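Local coordinates for protein iodotyrosine deiodinase (Thermotoga neapolitana, PDB 6Q1B) that uses FMN and NADPH to strip halogen from halotyrosines such as 3-iodo-L-tyrosine and 3,5-diiodo-L-tyrosine, releasing L-tyrosine, at residues N35-G40 and W118-Y123. Sequence-based numbering, arbitrary orientation.
Sequences NEAPSG and WLAVGY. With FMN (flavin mononucleotide), chain I; YOF (3-fluorotyrosine), chain H.
The methyl group of A37 sits over the middle of the Y123 ring, its CB 3.7 Å from the ring centroid and 13° off the normal, a CH-pi contact. The same methyl also meets L119 and A120, with A37 CB 3.9 Å from A120 CB. Here the backbones come nearest, A37 CA 5.3 Å from A120 CA, which the small alanine side chains permit. With CG anti to its carbonyl carbon (chi1 -83°), the Y123 ring is carried over the A37 methyl, CE2 3.4 Å from A37 CA. Next along the loop, the rigid ring of P38 lies across the L119 side chain at about a right angle, P38 CD 3.7 Å from L119 CD2. P38 CB abuts the FMN ribityl hydroxyl O3', while L119 CD1, 4.0 Å from FMN C8M, extends the apolar cluster to the flavin's dimethylbenzene edge.

The polar side is looser and runs through water: one molecule, in the plane of the Y123 ring at its edge, is 2.6 Å from Y123 OH and also hydrogen-bonds E36 O. A phenylalanine in place of Y123 would probably keep the cover over A37 but leave this water without its hydroxyl partner, weakening the bridge to E36. The carboxylate of E36 turns away to a salt bridge with K173 of the second subunit.

Beyond P38, S39 N donates to FMN O3' (3.2 Å), and the fluorine of the bound 3-fluorotyrosine lies close to G40. As in the nitroreductase family, this FMN site lies at the homodimer interface, R176 of the second subunit also holding the cofactor. The contact packs the loop between helix 24-35 and strand 46-51 against helix 113-130, with W46 of that strand touching both A37 and A120.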
ATOM      1  N   ASN A  35      -6.646  -1.324  -9.374  1.00 12.28           N
ATOM      2  CA  ASN A  35      -7.348  -0.116  -9.719  1.00 13.16           C
ATOM      3  C   ASN A  35      -8.630   0.067  -8.931  1.00 13.58           C
ATOM      4  O   ASN A  35      -9.129   1.169  -8.818  1.00 12.53           O
ATOM      5  CB  ASN A  35      -7.623  -0.162 -11.199  1.00 15.29           C
ATOM      6  CG  ASN A  35      -8.173   1.111 -11.716  1.00 12.19           C
ATOM      7  OD1 ASN A  35      -7.552   2.154 -11.599  1.00 13.67           O
ATOM      8  ND2 ASN A  35      -9.358   1.040 -12.340  1.00 16.64           N
ATOM      9  N   GLU A  36      -9.113  -1.010  -8.340  1.00 13.83           N
ATOM     10  CA  GLU A  36     -10.281  -0.973  -7.471  1.00 12.65           C
ATOM     11  C   GLU A  36      -9.923  -0.476  -6.077  1.00 12.18           C
ATOM     12  O   GLU A  36     -10.796  -0.199  -5.264  1.00 12.06           O
ATOM     13  CB  GLU A  36     -10.895  -2.360  -7.365  1.00 12.64           C
ATOM     14  CG  GLU A  36     -11.534  -2.826  -8.608  1.00 13.28           C
ATOM     15  CD  GLU A  36     -12.632  -1.903  -9.010  1.00 18.72           C
ATOM     16  OE1 GLU A  36     -13.285  -1.348  -8.110  1.00 16.76           O
ATOM     17  OE2 GLU A  36     -12.823  -1.715 -10.223  1.00 21.72           O
ATOM     18  N   ALA A  37      -8.630  -0.342  -5.802  1.00 12.48           N
ATOM     19  CA  ALA A  37      -8.213   0.154  -4.528  1.00 13.21           C
ATOM     20  C   ALA A  37      -8.675   1.581  -4.278  1.00  9.42           C
ATOM     21  O   ALA A  37      -8.888   2.375  -5.197  1.00 12.24           O
ATOM     22  CB  ALA A  37      -6.719   0.089  -4.410  1.00 11.78           C
ATOM     23  N   PRO A  38      -8.825   1.918  -3.015  1.00 11.19           N
ATOM     24  CA  PRO A  38      -9.100   3.289  -2.629  1.00 12.00           C
ATOM     25  C   PRO A  38      -7.885   4.145  -2.906  1.00 13.04           C
ATOM     26  O   PRO A  38      -6.778   3.665  -3.159  1.00 12.74           O
ATOM     27  CB  PRO A  38      -9.389   3.170  -1.133  1.00 12.23           C
ATOM     28  CG  PRO A  38      -8.500   2.070  -0.728  1.00 12.54           C
ATOM     29  CD  PRO A  38      -8.626   1.064  -1.842  1.00 11.09           C
ATOM     30  N   SER A  39      -8.106   5.445  -2.875  1.00 11.08           N
ATOM     31  CA  SER A  39      -7.038   6.400  -3.081  1.00 10.05           C
ATOM     32  C   SER A  39      -7.518   7.722  -2.593  1.00 12.04           C
ATOM     33  O   SER A  39      -8.711   7.933  -2.484  1.00 12.43           O
ATOM     34  CB  SER A  39      -6.606   6.482  -4.545  1.00 13.14           C
ATOM     35  OG  SER A  39      -7.670   6.870  -5.393  1.00 13.78           O
ATOM     36  N   GLY A  40      -6.575   8.581  -2.236  1.00 12.04           N
ATOM     37  CA  GLY A  40      -6.876   9.929  -1.824  1.00 11.86           C
ATOM     38  C   GLY A  40      -7.684  10.580  -2.907  1.00 11.61           C
ATOM     39  O   GLY A  40      -7.282  10.593  -4.072  1.00 14.04           O
ATOM     40  N   TRP A 118       0.896   2.735  -3.116  1.00 14.06           N
ATOM     41  CA  TRP A 118       1.456   1.583  -2.430  1.00 13.78           C
ATOM     42  C   TRP A 118       0.362   0.684  -1.893  1.00 11.61           C
ATOM     43  O   TRP A 118       0.488  -0.526  -1.924  1.00 12.12           O
ATOM     44  CB  TRP A 118       2.426   2.018  -1.352  1.00 12.04           C
ATOM     45  CG  TRP A 118       3.690   2.271  -2.023  1.00 11.04           C
ATOM     46  CD1 TRP A 118       4.160   3.454  -2.464  1.00 14.25           C
ATOM     47  CD2 TRP A 118       4.615   1.273  -2.455  1.00 11.25           C
ATOM     48  NE1 TRP A 118       5.354   3.271  -3.114  1.00 13.64           N
ATOM     49  CE2 TRP A 118       5.647   1.935  -3.126  1.00 11.64           C
ATOM     50  CE3 TRP A 118       4.669  -0.116  -2.329  1.00 11.63           C
ATOM     51  CZ2 TRP A 118       6.766   1.251  -3.642  1.00 13.42           C
ATOM     52  CZ3 TRP A 118       5.763  -0.786  -2.853  1.00 11.27           C
ATOM     53  CH2 TRP A 118       6.786  -0.095  -3.511  1.00 13.77           C
ATOM     54  N   LEU A 119      -0.740   1.264  -1.449  1.00 10.90           N
ATOM     55  CA  LEU A 119      -1.896   0.498  -1.108  1.00 10.79           C
ATOM     56  C   LEU A 119      -2.369  -0.375  -2.275  1.00  9.22           C
ATOM     57  O   LEU A 119      -2.604  -1.562  -2.152  1.00 11.58           O
ATOM     58  CB  LEU A 119      -2.985   1.453  -0.666  1.00  9.82           C
ATOM     59  CG  LEU A 119      -4.175   0.875   0.056  1.00 10.13           C
ATOM     60  CD1 LEU A 119      -4.891   1.981   0.829  1.00 13.18           C
ATOM     61  CD2 LEU A 119      -5.178   0.237  -0.886  1.00 11.68           C
ATOM     62  N   ALA A 120      -2.518   0.247  -3.433  1.00  9.87           N
ATOM     63  CA  ALA A 120      -2.917  -0.454  -4.617  1.00 10.22           C
ATOM     64  C   ALA A 120      -1.900  -1.535  -5.006  1.00 10.68           C
ATOM     65  O   ALA A 120      -2.269  -2.587  -5.477  1.00 12.93           O
ATOM     66  CB  ALA A 120      -3.111   0.528  -5.736  1.00 10.35           C
ATOM     67  N   VAL A 121      -0.625  -1.281  -4.769  1.00 11.55           N
ATOM     68  CA  VAL A 121       0.373  -2.296  -5.026  1.00 11.62           C
ATOM     69  C   VAL A 121       0.106  -3.505  -4.151  1.00 12.42           C
ATOM     70  O   VAL A 121       0.318  -4.612  -4.586  1.00 10.76           O
ATOM     71  CB  VAL A 121       1.777  -1.748  -4.785  1.00 11.03           C
ATOM     72  CG1 VAL A 121       2.805  -2.868  -4.753  1.00 11.50           C
ATOM     73  CG2 VAL A 121       2.135  -0.785  -5.868  1.00 12.90           C
ATOM     74  N   GLY A 122      -0.369  -3.299  -2.938  1.00 11.93           N
ATOM     75  CA  GLY A 122      -0.737  -4.428  -2.103  1.00 13.20           C
ATOM     76  C   GLY A 122      -1.789  -5.279  -2.768  1.00 11.53           C
ATOM     77  O   GLY A 122      -1.734  -6.502  -2.830  1.00 12.89           O
ATOM     78  N   TYR A 123      -2.795  -4.601  -3.307  1.00 10.00           N
ATOM     79  CA  TYR A 123      -3.812  -5.287  -4.064  1.00  9.85           C
ATOM     80  C   TYR A 123      -3.218  -6.047  -5.227  1.00 10.89           C
ATOM     81  O   TYR A 123      -3.549  -7.180  -5.514  1.00 12.05           O
ATOM     82  CB  TYR A 123      -4.802  -4.300  -4.659  1.00 11.62           C
ATOM     83  CG  TYR A 123      -5.906  -3.815  -3.784  1.00 10.84           C
ATOM     84  CD1 TYR A 123      -5.698  -3.483  -2.457  1.00 12.90           C
ATOM     85  CD2 TYR A 123      -7.155  -3.620  -4.323  1.00 11.10           C
ATOM     86  CE1 TYR A 123      -6.729  -3.026  -1.678  1.00 10.44           C
ATOM     87  CE2 TYR A 123      -8.184  -3.154  -3.577  1.00 10.40           C
ATOM     88  CZ  TYR A 123      -7.970  -2.833  -2.259  1.00  9.38           C
ATOM     89  OH  TYR A 123      -9.018  -2.359  -1.491  1.00 12.35           O
TER
HETATM   90  N1  FMN I 202     -11.422   9.466   3.131  1.00 11.71           N
HETATM   91  C2  FMN I 202     -11.798  10.434   3.990  1.00 14.70           C
HETATM   92  O2  FMN I 202     -12.984  10.575   4.154  1.00 16.87           O
HETATM   93  N3  FMN I 202     -10.910  11.267   4.628  1.00 13.75           N
HETATM   94  C4  FMN I 202      -9.567  11.058   4.420  1.00 13.68           C
HETATM   95  O4  FMN I 202      -8.728  11.747   4.976  1.00 15.55           O
HETATM   96  C4A FMN I 202      -9.179  10.063   3.560  1.00 11.65           C
HETATM   97  N5  FMN I 202      -7.859   9.859   3.332  1.00 17.26           N
HETATM   98  C5A FMN I 202      -7.466   8.854   2.517  1.00 14.02           C
HETATM   99  C6  FMN I 202      -6.107   8.649   2.340  1.00 15.82           C
HETATM  100  C7  FMN I 202      -5.716   7.612   1.525  1.00 13.38           C
HETATM  101  C7M FMN I 202      -4.258   7.379   1.354  1.00 13.43           C
HETATM  102  C8  FMN I 202      -6.638   6.799   0.894  1.00 10.46           C
HETATM  103  C8M FMN I 202      -6.227   5.678   0.020  1.00 14.56           C
HETATM  104  C9  FMN I 202      -7.988   7.031   1.059  1.00 12.07           C
HETATM  105  C9A FMN I 202      -8.387   8.037   1.889  1.00 11.76           C
HETATM  106  N10 FMN I 202      -9.725   8.272   2.087  1.00 11.82           N
HETATM  107  C10 FMN I 202     -10.094   9.261   2.931  1.00 12.81           C
HETATM  108  C1' FMN I 202     -10.774   7.442   1.401  1.00 12.69           C
HETATM  109  C2' FMN I 202     -10.957   7.974  -0.045  1.00 13.73           C
HETATM  110  O2' FMN I 202     -11.725   9.167  -0.106  1.00 12.66           O
HETATM  111  C3' FMN I 202     -11.579   6.835  -0.847  1.00 11.55           C
HETATM  112  O3' FMN I 202     -10.635   5.794  -0.882  1.00 12.28           O
HETATM  113  C4' FMN I 202     -11.949   7.193  -2.269  1.00 11.89           C
HETATM  114  O4' FMN I 202     -12.908   8.217  -2.189  1.00 12.81           O
HETATM  115  C5' FMN I 202     -12.515   6.014  -3.034  1.00 10.33           C
HETATM  116  O5' FMN I 202     -13.597   5.480  -2.319  1.00 11.71           O
HETATM  117  P   FMN I 202     -14.327   4.237  -2.916  1.00 13.24           P
HETATM  118  O1P FMN I 202     -14.739   4.562  -4.326  1.00 14.67           O
HETATM  119  O2P FMN I 202     -15.481   4.005  -1.971  1.00 13.26           O
HETATM  120  O3P FMN I 202     -13.423   3.039  -2.809  1.00 13.94           O
HETATM  121  N   YOF H 201      -8.919  14.479   5.334  1.00 12.88           N
HETATM  122  CA  YOF H 201     -10.004  15.275   4.805  1.00 15.89           C
HETATM  123  C   YOF H 201     -11.313  14.611   5.147  1.00 12.98           C
HETATM  124  O   YOF H 201     -12.415  15.340   4.855  1.00 16.53           O
HETATM  125  OXT YOF H 201     -11.479  13.511   5.680  1.00 15.71           O
HETATM  126  CB  YOF H 201      -9.929  15.470   3.298  1.00 18.11           C
HETATM  127  CG  YOF H 201      -9.959  14.239   2.476  1.00 13.83           C
HETATM  128  CD1 YOF H 201      -8.781  13.845   1.868  1.00 18.25           C
HETATM  129  CD2 YOF H 201     -11.121  13.483   2.306  1.00 11.04           C
HETATM  130  CE1 YOF H 201      -8.787  12.721   1.061  1.00 19.01           C
HETATM  131  CE2 YOF H 201     -11.151  12.376   1.470  1.00 12.57           C
HETATM  132  CZ  YOF H 201      -9.954  11.970   0.864  1.00 12.07           C
HETATM  133  OH  YOF H 201      -9.915  10.877   0.057  1.00 12.95           O
HETATM  134  F   YOF H 201      -7.687  12.317   0.422  1.00 24.59           F
HETATM  135  O   HOH W   1     -11.083  -1.836  -3.031  1.00 14.49           O